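PF04016 domain protein (Desulfitobacterium hafniense, PDB 3L5O) is of unknown function but, combining an enolase-like and a Rossmann-like fold, possibly acts in heavy-metal chelation. Local coordinates at residues V241-N244 with A245-F248; I96-A99 with A100-Y104. All coordinates share one frame; numbering follows the deposited sequence.

Interaction 1 of 2, residues V241-N244 with A245-F248; sequences VKDN and ARAF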
loop_
_atom_site.group_PDB
_atom_site.type_symbol
_atom_site.label_atom_id
_atom_site.label_comp_id
_atom_site.label_asym_id
_atom_site.label_seq_id
_atom_site.Cartn_x
_atom_site.Cartn_y
_atom_site.Cartn_z
ATOM N N VAL A 241 -0.309 -3.104 12.284
ATOM C CA VAL A 241 0.645 -3.810 13.144
ATOM C C VAL A 241 0.182 -3.788 14.621
ATOM O O VAL A 241 -0.045 -2.728 15.186
ATOM C CB VAL A 241 2.072 -3.206 13.028
ATOM C CG1 VAL A 241 3.002 -3.809 14.120
ATOM C CG2 VAL A 241 2.634 -3.458 11.649
ATOM N N LYS A 242 0.039 -4.950 15.240
ATOM C CA LYS A 242 -0.294 -5.030 16.672
ATOM C C LYS A 242 0.929 -5.384 17.552
ATOM O O LYS A 242 0.923 -5.161 18.773
ATOM C CB LYS A 242 -1.440 -6.025 16.903
ATOM C CG LYS A 242 -2.773 -5.614 16.252
ATOM C CD LYS A 242 -3.842 -6.714 16.372
ATOM N N ASP A 243 1.968 -5.933 16.921
ATOM C CA ASP A 243 3.197 -6.331 17.594
ATOM C C ASP A 243 4.342 -5.579 16.906
ATOM O O ASP A 243 4.907 -6.061 15.921
ATOM C CB ASP A 243 3.366 -7.848 17.472
ATOM C CG ASP A 243 4.285 -8.430 18.526
ATOM O OD1 ASP A 243 5.232 -7.748 18.983
ATOM O OD2 ASP A 243 4.126 -9.590 18.957
ATOM N N ASN A 244 4.643 -4.383 17.425
ATOM C CA ASN A 244 5.689 -3.506 16.899
ATOM C C ASN A 244 7.054 -4.180 16.861
ATOM O O ASN A 244 7.683 -4.244 15.813
ATOM C CB ASN A 244 5.793 -2.216 17.739
ATOM C CG ASN A 244 4.606 -1.261 17.533
ATOM O OD1 ASN A 244 3.643 -1.567 16.801
ATOM N ND2 ASN A 244 4.679 -0.086 18.182
ATOM N N ALA A 245 7.497 -4.685 18.009
ATOM C CA ALA A 245 8.786 -5.368 18.119
ATOM C C ALA A 245 8.888 -6.518 17.109
ATOM O O ALA A 245 9.911 -6.686 16.443
ATOM C CB ALA A 245 9.004 -5.879 19.563
ATOM N N ARG A 246 7.795 -7.256 16.946
ATOM C CA ARG A 246 7.779 -8.418 16.075
ATOM C C ARG A 246 7.819 -8.048 14.611
ATOM O O ARG A 246 8.511 -8.692 13.837
ATOM C CB ARG A 246 6.554 -9.286 16.344
ATOM C CG ARG A 246 6.576 -10.568 15.555
ATOM C CD ARG A 246 5.447 -11.520 15.842
ATOM N NE ARG A 246 5.566 -12.707 14.998
ATOM C CZ ARG A 246 5.040 -13.887 15.281
ATOM N NH1 ARG A 246 4.344 -14.064 16.397
ATOM N NH2 ARG A 246 5.218 -14.903 14.447
ATOM N N ALA A 247 7.063 -7.022 14.230
ATOM C CA ALA A 247 7.083 -6.495 12.870
ATOM C C ALA A 247 8.507 -6.180 12.410
ATOM O O ALA A 247 8.863 -6.460 11.284
ATOM C CB ALA A 247 6.210 -5.248 12.784
ATOM N N PHE A 248 9.307 -5.593 13.286
ATOM C CA PHE A 248 10.712 -5.291 12.980
ATOM C C PHE A 248 11.572 -6.546 12.863
ATOM O O PHE A 248 12.432 -6.624 11.993
ATOM C CB PHE A 248 11.310 -4.347 14.017
ATOM C CG PHE A 248 11.083 -2.875 13.712
ATOM C CD1 PHE A 248 9.857 -2.266 13.984
ATOM C CD2 PHE A 248 12.100 -2.109 13.151
ATOM C CE1 PHE A 248 9.653 -0.904 13.714
ATOM C CE2 PHE A 248 11.909 -0.765 12.887
ATOM C CZ PHE A 248 10.671 -0.157 13.163
#
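Asp243 reaches over the start of helix 244-251 and sits as its N-cap against Arg246, three residues on. Its CB lies 3.7 Å from Arg246 CB. CG, set anti to the backbone N (chi1 -159°), comes to 3.3 Å from that same Arg246 CB, and this torsion carries the carboxylate to the first turn. There OD1 accepts a weak capping bond from Arg246 N (3.3 Å, N-H...O angle 146°), while OD2 lies 3.6 Å from Arg246 CB, with Arg246 CD a little farther off. Aspartate suits an N-cap because its short side chain can offer an oxygen to an amide that the helix itself leaves without a carbonyl. The guanidinium runs on, its plane turned 76° from the carboxylate, and makes a long, weak ion pair with Glu255 instead. Two backbone bonds complete the turn: Ala247 N to Asp243 O (2.9 Å) and Phe248 N to Asn244 O (3.3 Å). The small Ala247 leaves room for Val241, whose CG1 packs 3.8 Å from Ala247 CB. The turn thus leads from strand 235-241 of the mixed sheet into helix 244-251, with Val241 and Asn244 against strand 54-59 and Phe248 against strands 39-42 and 46-51 of the antiparallel sheet.

Interaction 2 of 2, residues I96-A99 with A100-Y104; sequences IGLA and AINAY
Leu98 and Asn102, one turn apart on helix 91-105, meet through both backbone and side chains. Asn102 N donates to Leu98 O (3.0 Å), and three like bonds run beside it. Ala100 N donates to Ile96 O, and Ile101 N to Gly97 O in the straightest of the four (167°). The bond from Ala103 N to Ala99 O is bent to 134°. Each of these four carbonyls is thereby matched by an amide four residues on, the pattern of an alpha-helix, here one buried between strand 46-51 of the three-stranded antiparallel sheet, helix 79-83 and helix 195-199. Ala99, Ala100 and Ala103 keep the surface low: Ala99 and Ala100 touch Ile49 of strand 46-51, while Ala100 and Ala103 face helix 79-83. The Asn102 amide folds back along the helix, its CG beside the backbone N (chi1 -72°), which puts ND2 3.6 Å from Leu98 CG. ND2 also lies 3.3 Å from Leu98 O, but at an angle too poor for a bond; its partners are instead the carbonyls of Leu57 and Gly221, which suits an asparagine, with two N-H groups on one nitrogen. A leucine in its place would probably leave those two carbonyls without their donor. Leu98 itself, apolar and branched, presents its side chain to Val197 and Val198 of helix 195-199, and its CD1 comes 4.4 Å from Ile101 CB.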
loop_
_atom_site.group_PDB
_atom_site.type_symbol
_atom_site.label_atom_id
_atom_site.label_comp_id
_atom_site.label_asym_id
_atom_site.label_seq_id
_atom_site.Cartn_x
_atom_site.Cartn_y
_atom_site.Cartn_z
ATOM N N ILE A 96 10.798 3.708 1.823
ATOM C CA ILE A 96 11.003 4.352 3.144
ATOM C C ILE A 96 10.022 5.499 3.394
ATOM O O ILE A 96 9.461 5.619 4.484
ATOM C CB ILE A 96 12.467 4.834 3.224
ATOM C CG1 ILE A 96 13.389 3.601 3.241
ATOM C CG2 ILE A 96 12.721 5.705 4.423
ATOM C CD1 ILE A 96 14.879 3.922 3.121
ATOM N N GLY A 97 9.833 6.338 2.381
ATOM C CA GLY A 97 8.830 7.382 2.384
ATOM C C GLY A 97 7.441 6.862 2.642
ATOM O O GLY A 97 6.717 7.469 3.395
ATOM N N LEU A 98 7.047 5.757 2.002
ATOM C CA LEU A 98 5.739 5.171 2.282
ATOM C C LEU A 98 5.666 4.556 3.690
ATOM O O LEU A 98 4.647 4.664 4.347
ATOM C CB LEU A 98 5.353 4.133 1.214
ATOM C CG LEU A 98 3.970 3.469 1.348
ATOM C CD1 LEU A 98 2.819 4.487 1.393
ATOM C CD2 LEU A 98 3.778 2.504 0.187
ATOM N N ALA A 99 6.729 3.910 4.152
ATOM C CA ALA A 99 6.788 3.470 5.546
ATOM C C ALA A 99 6.539 4.634 6.554
ATOM O O ALA A 99 5.753 4.494 7.492
ATOM C CB ALA A 99 8.117 2.736 5.823
ATOM N N ALA A 100 7.124 5.802 6.293
ATOM C CA ALA A 100 6.938 6.975 7.119
ATOM C C ALA A 100 5.486 7.466 7.064
ATOM O O ALA A 100 4.885 7.751 8.095
ATOM C CB ALA A 100 7.881 8.102 6.668
ATOM N N ILE A 101 4.911 7.538 5.872
ATOM C CA ILE A 101 3.481 7.865 5.759
ATOM C C ILE A 101 2.629 6.932 6.623
ATOM O O ILE A 101 1.737 7.379 7.358
ATOM C CB ILE A 101 3.039 7.814 4.284
ATOM C CG1 ILE A 101 3.620 9.009 3.540
ATOM C CG2 ILE A 101 1.510 7.780 4.157
ATOM C CD1 ILE A 101 3.529 8.889 2.040
ATOM N N ASN A 102 2.934 5.638 6.563
ATOM C CA ASN A 102 2.077 4.638 7.208
ATOM C C ASN A 102 2.302 4.593 8.716
ATOM O O ASN A 102 1.440 4.113 9.457
ATOM C CB ASN A 102 2.270 3.261 6.565
ATOM C CG ASN A 102 1.662 3.182 5.167
ATOM O OD1 ASN A 102 0.686 3.855 4.853
ATOM N ND2 ASN A 102 2.248 2.370 4.330
ATOM N N ALA A 103 3.442 5.114 9.173
ATOM C CA ALA A 103 3.719 5.238 10.613
ATOM C C ALA A 103 2.764 6.240 11.243
ATOM O O ALA A 103 2.356 6.047 12.348
ATOM C CB ALA A 103 5.139 5.650 10.852
ATOM N N TYR A 104 2.396 7.306 10.533
ATOM C CA TYR A 104 1.317 8.191 11.031
ATOM C C TYR A 104 -0.063 7.510 10.862
ATOM O O TYR A 104 -0.683 7.170 11.851
ATOM C CB TYR A 104 1.286 9.520 10.317
ATOM C CG TYR A 104 0.100 10.351 10.735
ATOM C CD1 TYR A 104 -0.025 10.809 12.046
ATOM C CD2 TYR A 104 -0.881 10.692 9.830
ATOM C CE1 TYR A 104 -1.112 11.572 12.434
ATOM C CE2 TYR A 104 -1.967 11.455 10.206
ATOM C CZ TYR A 104 -2.071 11.893 11.499
ATOM O OH TYR A 104 -3.155 12.652 11.818
#

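Along the chain, interaction 2 comes first, on helix 91-105, and interaction 1 much later, where strand 235-241 passes into helix 244-251. Their centres are 15 Å apart and their nearest atoms about 8 Å, so they do not touch. One lies in the early part of the chain and the other in the later part, yet the three-stranded antiparallel sheet is common to their surroundings: 96-104 packs on strand 46-51, which Phe248 of 241-248 also meets. Asn53, just before strand 54-59, and Leu57, within it, accept bonds from the side-chain ND2 atoms of Asn244 and Asn102 respectively. Residues far apart in sequence thus join the early sheet to the later mixed sheet and its helices, consistent with two folds combined in one compact chain.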